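Local coordinates for protein enolase from the environmental genome shotgun sequencing of the Sargasso Sea (PDB 2QGY) that is of unknown function but, as a magnesium-binding member of the enolase superfamily, probably abstracts a proton next to a carboxylate of its substrate, at residues I41-G46 and W113-K118; K68-E73 and L99-A104; P301-S306 and S312-V317. All blocks are in the same frame, centred on the assembly; numbering follows the deposited sequence.

Contact 1: I41-G46 and W113-K118; sequences ITTEDG and WDISGK
The end of strand 37-43 passes the later turns of helix 99-120, with Thr43 and Ile115 as the nearest pair, CA to CA 8.3 Å, and beyond Thr43 the chain leaves the helix in a type I turn that ends at Gly46. Ile115 is the helix residue that carries the contact. Its CG1 branch stands anti to the carbonyl carbon (chi1 -73°), and the extended end carries CD1 up to the strand, where it is shared between two residues. Thr43 meets it tip to tip, its methyl CG2 lying 3.8 Å from Ile115 CD1 and 3.9 Å from Ile115 CG2, so one methyl touches both branches. Ile41 comes across at about a right angle and uses its short branch, CG2, at 4.0 Å from Ile115 CD1.

Thr43 divides its two branches by chemistry. With chi1 at 71° the hydroxyl sits between backbone N and carbonyl carbon, and CG2 is left to face the helix. OG1 instead serves the turn, accepting a hydrogen bond from Ile47 N and a weak one from Asp45 N (3.3 Å), while Gly46 N closes the turn on Thr43 O at 2.9 Å. Along the helix, Lys118 NZ bridges to Asp114 OD2 at 3.0 Å from above the carboxylate plane. This ion pair also ties the helix to strand 48-53 by hydrogen bonds with backbone atoms, NZ to Glu48 O and OD2 from Trp50 N, whereas strand 37-43 is joined by methyl groups. Such a helix laid on an antiparallel meander is characteristic of the alpha+beta capping domain at the N terminus of mandelate racemase and muconate lactonizing enzymes.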
# COMPACT_ATOMS: atom_id res chain seq x y z
N ILE A 41 -2.69 -16.30 17.63
CA ILE A 41 -4.11 -16.57 17.43
C ILE A 41 -4.36 -17.93 18.08
O ILE A 41 -3.56 -18.84 17.91
CB ILE A 41 -4.45 -16.63 15.92
CG1 ILE A 41 -4.43 -15.21 15.31
CG2 ILE A 41 -5.80 -17.33 15.69
CD1 ILE A 41 -4.79 -15.13 13.84
N THR A 42 -5.45 -18.03 18.85
CA THR A 42 -5.88 -19.31 19.44
C THR A 42 -7.23 -19.70 18.81
O THR A 42 -8.15 -18.87 18.75
CB THR A 42 -6.06 -19.21 20.98
OG1 THR A 42 -4.90 -18.60 21.55
CG2 THR A 42 -6.25 -20.64 21.61
N THR A 43 -7.32 -20.92 18.32
CA THR A 43 -8.59 -21.36 17.76
C THR A 43 -9.52 -21.81 18.89
O THR A 43 -9.09 -21.99 20.03
CB THR A 43 -8.44 -22.55 16.80
OG1 THR A 43 -8.09 -23.73 17.54
CG2 THR A 43 -7.36 -22.26 15.73
N GLU A 44 -10.78 -22.05 18.53
CA GLU A 44 -11.79 -22.56 19.46
C GLU A 44 -11.39 -23.93 20.04
O GLU A 44 -11.73 -24.26 21.19
CB GLU A 44 -13.12 -22.67 18.72
CG GLU A 44 -14.32 -22.68 19.60
CD GLU A 44 -15.59 -22.40 18.84
OE1 GLU A 44 -15.95 -23.22 17.95
OE2 GLU A 44 -16.22 -21.36 19.12
N ASP A 45 -10.66 -24.72 19.27
CA ASP A 45 -10.17 -26.02 19.74
C ASP A 45 -8.86 -25.95 20.53
O ASP A 45 -8.33 -26.97 20.96
CB ASP A 45 -10.07 -26.99 18.56
CG ASP A 45 -11.43 -27.28 17.93
OD1 ASP A 45 -12.46 -27.20 18.63
OD2 ASP A 45 -11.48 -27.58 16.71
N GLY A 46 -8.34 -24.74 20.72
CA GLY A 46 -7.20 -24.52 21.60
C GLY A 46 -5.84 -24.59 20.93
O GLY A 46 -4.81 -24.67 21.61
N TRP A 113 -1.10 -20.91 9.02
CA TRP A 113 -0.18 -21.96 8.57
C TRP A 113 0.43 -22.72 9.75
O TRP A 113 0.59 -23.95 9.67
CB TRP A 113 0.95 -21.42 7.69
CG TRP A 113 0.53 -21.21 6.25
CD1 TRP A 113 0.25 -20.02 5.65
CD2 TRP A 113 0.35 -22.22 5.24
NE1 TRP A 113 -0.09 -20.22 4.32
CE2 TRP A 113 -0.03 -21.55 4.05
CE3 TRP A 113 0.49 -23.61 5.22
CZ2 TRP A 113 -0.30 -22.24 2.86
CZ3 TRP A 113 0.22 -24.29 4.03
CH2 TRP A 113 -0.16 -23.60 2.87
N ASP A 114 0.79 -21.99 10.80
CA ASP A 114 1.38 -22.59 12.00
C ASP A 114 0.33 -23.56 12.58
O ASP A 114 0.62 -24.74 12.90
CB ASP A 114 1.70 -21.47 13.01
CG ASP A 114 2.54 -21.95 14.21
OD1 ASP A 114 3.27 -22.96 14.08
OD2 ASP A 114 2.50 -21.30 15.28
N ILE A 115 -0.89 -23.05 12.72
CA ILE A 115 -2.04 -23.84 13.24
C ILE A 115 -2.23 -25.08 12.37
O ILE A 115 -2.29 -26.21 12.88
CB ILE A 115 -3.32 -22.99 13.30
CG1 ILE A 115 -3.19 -21.99 14.46
CG2 ILE A 115 -4.62 -23.90 13.47
CD1 ILE A 115 -4.12 -20.78 14.41
N SER A 116 -2.29 -24.88 11.06
CA SER A 116 -2.45 -25.99 10.10
C SER A 116 -1.37 -27.05 10.24
O SER A 116 -1.66 -28.27 10.20
CB SER A 116 -2.55 -25.46 8.67
OG SER A 116 -3.76 -24.72 8.57
N GLY A 117 -0.14 -26.60 10.43
CA GLY A 117 0.98 -27.51 10.71
C GLY A 117 0.77 -28.31 11.99
O GLY A 117 1.06 -29.52 12.05
N LYS A 118 0.28 -27.63 13.02
CA LYS A 118 0.00 -28.27 14.30
C LYS A 118 -1.14 -29.27 14.22
O LYS A 118 -1.10 -30.30 14.89
CB LYS A 118 -0.26 -27.24 15.41
CG LYS A 118 1.04 -26.57 15.87
CD LYS A 118 0.81 -25.36 16.79
CE LYS A 118 2.13 -24.62 16.99
NZ LYS A 118 2.02 -23.24 17.58

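Contact 2: K68-E73 and L99-A104; sequences KELFRE and LDFSSA
Leu70 of helix 60-74 meets Phe101 and Ala104 near the start of helix 99-120, and everything that passes directly between the two segments is apolar. Leu70 points at the other helix and touches with a single methyl: CD1 lies 3.9 Å from Phe101 CE1 and 4.4 Å from Ala104 CB. The leucine and the phenylalanine cross at about a right angle, the methyl meeting the ring obliquely. Phe101 reaches it because CG is anti to the backbone N (chi1 179°), which swings the ring towards Leu70 although its first bond does not aim there. Ala104, one turn further on, points its CB toward helix 60-74 and adds only that methyl; its CA is the nearest to that of Leu70, at 8.4 Å. Helix 82-93 completes the packing, with Ile89 against both Leu70 and Phe101.

These helices belong to the helical half of the N-terminal capping domain of the mandelate racemase and muconate lactonizing enzyme family, and here that half also meets the second subunit. The Phe101 ring makes a cation-pi contact with Arg59 of the second subunit and packs on Asp100 of that subunit, so one aromatic side chain serves both the domain interior and the dimer interface.

The charged groups pair with partners outside the Leu70-Phe101 contact. Within helix 60-74, Arg72 NH1 stands 3.0 Å from Glu69 OE2, with the oxygen well out of the guanidinium plane, a pairing of charges alone. Arg72 NE has a second carboxylate in Glu379, and Glu73 OE2 pairs with Lys88 NZ on helix 82-93. On the other helix, buried Asp100 is matched through OD2 by Arg59 NH1 of its own chain.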
# COMPACT_ATOMS: atom_id res chain seq x y z
N LYS A 68 -6.36 -6.66 14.11
CA LYS A 68 -7.46 -6.84 15.05
C LYS A 68 -8.82 -6.80 14.34
O LYS A 68 -9.70 -7.64 14.62
CB LYS A 68 -7.43 -5.76 16.15
CG LYS A 68 -8.60 -5.92 17.16
CD LYS A 68 -8.43 -5.08 18.42
CE LYS A 68 -9.34 -3.84 18.41
NZ LYS A 68 -9.37 -3.07 19.73
N GLU A 69 -9.00 -5.87 13.40
CA GLU A 69 -10.29 -5.79 12.71
C GLU A 69 -10.55 -6.96 11.78
O GLU A 69 -11.70 -7.46 11.66
CB GLU A 69 -10.44 -4.47 11.94
CG GLU A 69 -10.62 -3.24 12.83
CD GLU A 69 -11.81 -3.33 13.79
OE1 GLU A 69 -12.89 -3.81 13.37
OE2 GLU A 69 -11.68 -2.90 14.96
N LEU A 70 -9.48 -7.41 11.12
CA LEU A 70 -9.57 -8.59 10.28
C LEU A 70 -9.89 -9.81 11.13
O LEU A 70 -10.73 -10.64 10.76
CB LEU A 70 -8.30 -8.78 9.48
CG LEU A 70 -8.07 -7.71 8.40
CD1 LEU A 70 -6.71 -7.89 7.72
CD2 LEU A 70 -9.17 -7.69 7.35
N PHE A 71 -9.26 -9.90 12.29
CA PHE A 71 -9.48 -11.02 13.16
C PHE A 71 -10.95 -11.12 13.55
O PHE A 71 -11.53 -12.20 13.48
CB PHE A 71 -8.60 -10.92 14.39
CG PHE A 71 -8.96 -11.89 15.47
CD1 PHE A 71 -8.51 -13.21 15.40
CD2 PHE A 71 -9.74 -11.50 16.55
CE1 PHE A 71 -8.83 -14.11 16.38
CE2 PHE A 71 -10.07 -12.41 17.54
CZ PHE A 71 -9.62 -13.71 17.45
N ARG A 72 -11.54 -10.00 13.96
CA ARG A 72 -12.94 -9.95 14.38
C ARG A 72 -13.84 -10.44 13.25
O ARG A 72 -14.77 -11.24 13.47
CB ARG A 72 -13.34 -8.54 14.78
CG ARG A 72 -12.82 -8.09 16.13
CD ARG A 72 -13.43 -6.74 16.50
NE ARG A 72 -12.78 -6.16 17.68
CZ ARG A 72 -12.76 -4.86 17.97
NH1 ARG A 72 -13.33 -3.97 17.17
NH2 ARG A 72 -12.14 -4.44 19.08
N GLU A 73 -13.55 -9.99 12.04
CA GLU A 73 -14.36 -10.37 10.88
C GLU A 73 -14.27 -11.86 10.58
O GLU A 73 -15.26 -12.49 10.23
CB GLU A 73 -13.97 -9.52 9.67
CG GLU A 73 -14.76 -9.82 8.40
CD GLU A 73 -16.26 -9.46 8.50
OE1 GLU A 73 -16.68 -8.76 9.45
OE2 GLU A 73 -17.01 -9.88 7.59
N LEU A 99 1.48 -1.83 1.58
CA LEU A 99 2.35 -2.60 2.47
C LEU A 99 1.75 -2.85 3.83
O LEU A 99 1.86 -3.96 4.34
CB LEU A 99 3.70 -1.90 2.63
CG LEU A 99 4.71 -2.02 1.50
CD1 LEU A 99 6.08 -1.63 2.04
CD2 LEU A 99 4.77 -3.48 0.91
N ASP A 100 1.13 -1.81 4.43
CA ASP A 100 0.53 -1.93 5.75
C ASP A 100 -0.53 -3.04 5.76
O ASP A 100 -0.51 -3.92 6.63
CB ASP A 100 -0.06 -0.58 6.19
CG ASP A 100 0.95 0.56 6.07
OD1 ASP A 100 1.46 0.97 7.14
OD2 ASP A 100 1.25 1.02 4.92
N PHE A 101 -1.42 -3.05 4.77
CA PHE A 101 -2.47 -4.06 4.75
C PHE A 101 -1.87 -5.45 4.53
O PHE A 101 -2.26 -6.42 5.19
CB PHE A 101 -3.51 -3.73 3.68
CG PHE A 101 -4.62 -4.72 3.58
CD1 PHE A 101 -5.65 -4.76 4.55
CD2 PHE A 101 -4.67 -5.61 2.52
CE1 PHE A 101 -6.68 -5.68 4.45
CE2 PHE A 101 -5.71 -6.52 2.42
CZ PHE A 101 -6.72 -6.55 3.39
N SER A 102 -0.93 -5.54 3.59
CA SER A 102 -0.27 -6.79 3.23
C SER A 102 0.52 -7.32 4.42
O SER A 102 0.63 -8.55 4.59
CB SER A 102 0.67 -6.59 2.00
OG SER A 102 -0.09 -6.28 0.82
N SER A 103 1.09 -6.41 5.23
CA SER A 103 1.77 -6.85 6.48
C SER A 103 0.76 -7.46 7.47
O SER A 103 1.03 -8.49 8.11
CB SER A 103 2.49 -5.72 7.19
OG SER A 103 3.62 -5.33 6.43
N ALA A 104 -0.40 -6.80 7.60
CA ALA A 104 -1.47 -7.32 8.47
C ALA A 104 -1.93 -8.72 8.05
O ALA A 104 -2.01 -9.61 8.89
CB ALA A 104 -2.67 -6.36 8.47

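Contact 3: P301-S306 and S312-V317; sequences PHCWNS and SAMLHV
Met314 reaches out from helix 309-320 to the segment 301-306 that leads into it, inside the C-terminal barrel domain; strand 298-299, this loop and the helix form one beta-alpha step of the modified TIM barrel of the enolase superfamily. The methionine carries the contact on three successive atoms. CG is anti to the backbone N (chi1 177°) and the chain runs straight on to the sulfur, which takes the side chain towards the loop; only at chi3, 61°, does it bend.

Its inner part lies against Pro301, the two side chains set obliquely to one another. CG is 3.8 Å from Pro301 CB and 4.1 Å from Pro301 CG, so it touches both carbons of the proline. Beyond it, SD comes within 3.9 Å of Pro301 O, and the bend then turns the terminal methyl along Cys303.

Cys303 points its CB at the helix and presents that carbon, rather than its thiol, to the methionine. Apart from these apolar touches, the loop is held by polar bonds: Cys303 N donates to Glu328 OE1, while His302 ND1 and Asn305 ND2 bond the two oxygens of Asp275. A histidine after the seventh barrel strand bonded to an aspartate after the sixth recalls the His-Asp dyad of the mandelate racemase subgroup. The His302 side chain also touches Glu252, a magnesium ligand with Asp200 and Glu226, which places the loop next to the metal site on the His302 side; the Cys303 side chain is about 11 Å from the magnesium ion. The closest meeting of the two segments is Cys303 CB with Met314 SD, at 3.6 Å, with Met314 CE following at 4.1 Å from the same CB.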
# COMPACT_ATOMS: atom_id res chain seq x y z
N PRO A 301 13.81 -14.24 0.01
CA PRO A 301 12.95 -13.39 0.83
C PRO A 301 13.70 -12.36 1.68
O PRO A 301 14.79 -12.65 2.23
CB PRO A 301 12.21 -14.40 1.72
CG PRO A 301 12.25 -15.69 0.92
CD PRO A 301 13.66 -15.67 0.32
N HIS A 302 13.12 -11.17 1.78
CA HIS A 302 13.68 -10.12 2.58
C HIS A 302 13.17 -10.45 3.98
O HIS A 302 12.10 -11.02 4.13
CB HIS A 302 13.12 -8.79 2.04
CG HIS A 302 13.44 -7.57 2.86
ND1 HIS A 302 12.57 -7.08 3.82
CD2 HIS A 302 14.43 -6.65 2.76
CE1 HIS A 302 13.04 -5.94 4.31
NE2 HIS A 302 14.18 -5.67 3.69
N CYS A 303 13.95 -10.15 5.00
CA CYS A 303 13.51 -10.47 6.37
C CYS A 303 14.04 -9.45 7.37
O CYS A 303 14.85 -9.77 8.26
CB CYS A 303 13.91 -11.91 6.76
SG CYS A 303 13.02 -12.42 8.31
N TRP A 304 13.61 -8.20 7.23
CA TRP A 304 13.95 -7.21 8.22
C TRP A 304 12.81 -7.24 9.25
O TRP A 304 11.89 -6.41 9.25
CB TRP A 304 14.19 -5.82 7.60
CG TRP A 304 14.70 -4.81 8.58
CD1 TRP A 304 15.60 -5.01 9.59
CD2 TRP A 304 14.27 -3.45 8.69
NE1 TRP A 304 15.78 -3.84 10.31
CE2 TRP A 304 14.99 -2.87 9.76
CE3 TRP A 304 13.36 -2.66 7.97
CZ2 TRP A 304 14.83 -1.52 10.14
CZ3 TRP A 304 13.21 -1.31 8.34
CH2 TRP A 304 13.93 -0.77 9.42
N ASN A 305 12.90 -8.23 10.13
CA ASN A 305 11.83 -8.61 11.06
C ASN A 305 12.56 -9.25 12.24
O ASN A 305 13.81 -9.28 12.27
CB ASN A 305 10.95 -9.70 10.45
CG ASN A 305 10.15 -9.23 9.23
OD1 ASN A 305 9.34 -8.30 9.32
ND2 ASN A 305 10.32 -9.89 8.12
N SER A 306 11.81 -9.76 13.22
CA SER A 306 12.50 -10.54 14.28
C SER A 306 13.10 -11.80 13.70
O SER A 306 12.67 -12.28 12.66
CB SER A 306 11.56 -10.92 15.40
OG SER A 306 10.95 -12.18 15.14
N SER A 312 11.49 -18.05 10.97
CA SER A 312 11.07 -19.44 10.82
C SER A 312 10.21 -19.66 9.59
O SER A 312 10.41 -20.63 8.85
CB SER A 312 10.33 -19.93 12.06
OG SER A 312 10.04 -21.31 11.90
N ALA A 313 9.25 -18.76 9.35
CA ALA A 313 8.41 -18.84 8.14
C ALA A 313 9.30 -18.77 6.89
O ALA A 313 9.13 -19.56 5.94
CB ALA A 313 7.40 -17.70 8.14
N MET A 314 10.26 -17.86 6.90
CA MET A 314 11.14 -17.68 5.75
C MET A 314 11.90 -18.99 5.48
O MET A 314 11.97 -19.46 4.34
CB MET A 314 12.14 -16.54 6.02
CG MET A 314 13.21 -16.29 4.89
SD MET A 314 14.46 -15.08 5.25
CE MET A 314 15.25 -15.78 6.70
N LEU A 315 12.50 -19.55 6.51
CA LEU A 315 13.28 -20.78 6.34
C LEU A 315 12.42 -21.92 5.83
O LEU A 315 12.82 -22.66 4.91
CB LEU A 315 14.01 -21.15 7.65
CG LEU A 315 15.00 -20.12 8.19
CD1 LEU A 315 15.63 -20.65 9.47
CD2 LEU A 315 16.08 -19.78 7.13
N HIS A 316 11.22 -22.06 6.39
CA HIS A 316 10.31 -23.12 5.91
C HIS A 316 9.95 -22.90 4.42
O HIS A 316 9.96 -23.84 3.62
CB HIS A 316 9.05 -23.19 6.78
CG HIS A 316 9.25 -23.93 8.07
ND1 HIS A 316 9.26 -25.31 8.15
CD2 HIS A 316 9.44 -23.48 9.33
CE1 HIS A 316 9.44 -25.67 9.41
NE2 HIS A 316 9.58 -24.58 10.14
N VAL A 317 9.67 -21.66 4.03
CA VAL A 317 9.36 -21.39 2.63
C VAL A 317 10.56 -21.70 1.75
O VAL A 317 10.43 -22.42 0.75
CB VAL A 317 8.89 -19.93 2.38
CG1 VAL A 317 8.86 -19.57 0.85
CG2 VAL A 317 7.52 -19.77 2.93

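Overall arrangement
All three contacts are buried and apolar where their segments meet, yet they serve different parts of the fold. Contacts 1 and 2 share helix 99-120: its later turns carry the strand of contact 1, its first turns the neighbouring helix of contact 2, and their centres lie 18 Å apart. Contact 3 belongs to the barrel domain, about 4 Å from the centre of the chain, with its centre about 20 Å from that of contact 1 and 19 Å from that of contact 2. Methyl groups of isoleucine and threonine do the work in contact 1, an aromatic ring joins in contact 2, and sulfur in contact 3. Contact 2 alone is touched by the second subunit; contact 3 belongs to the domain that holds the metal.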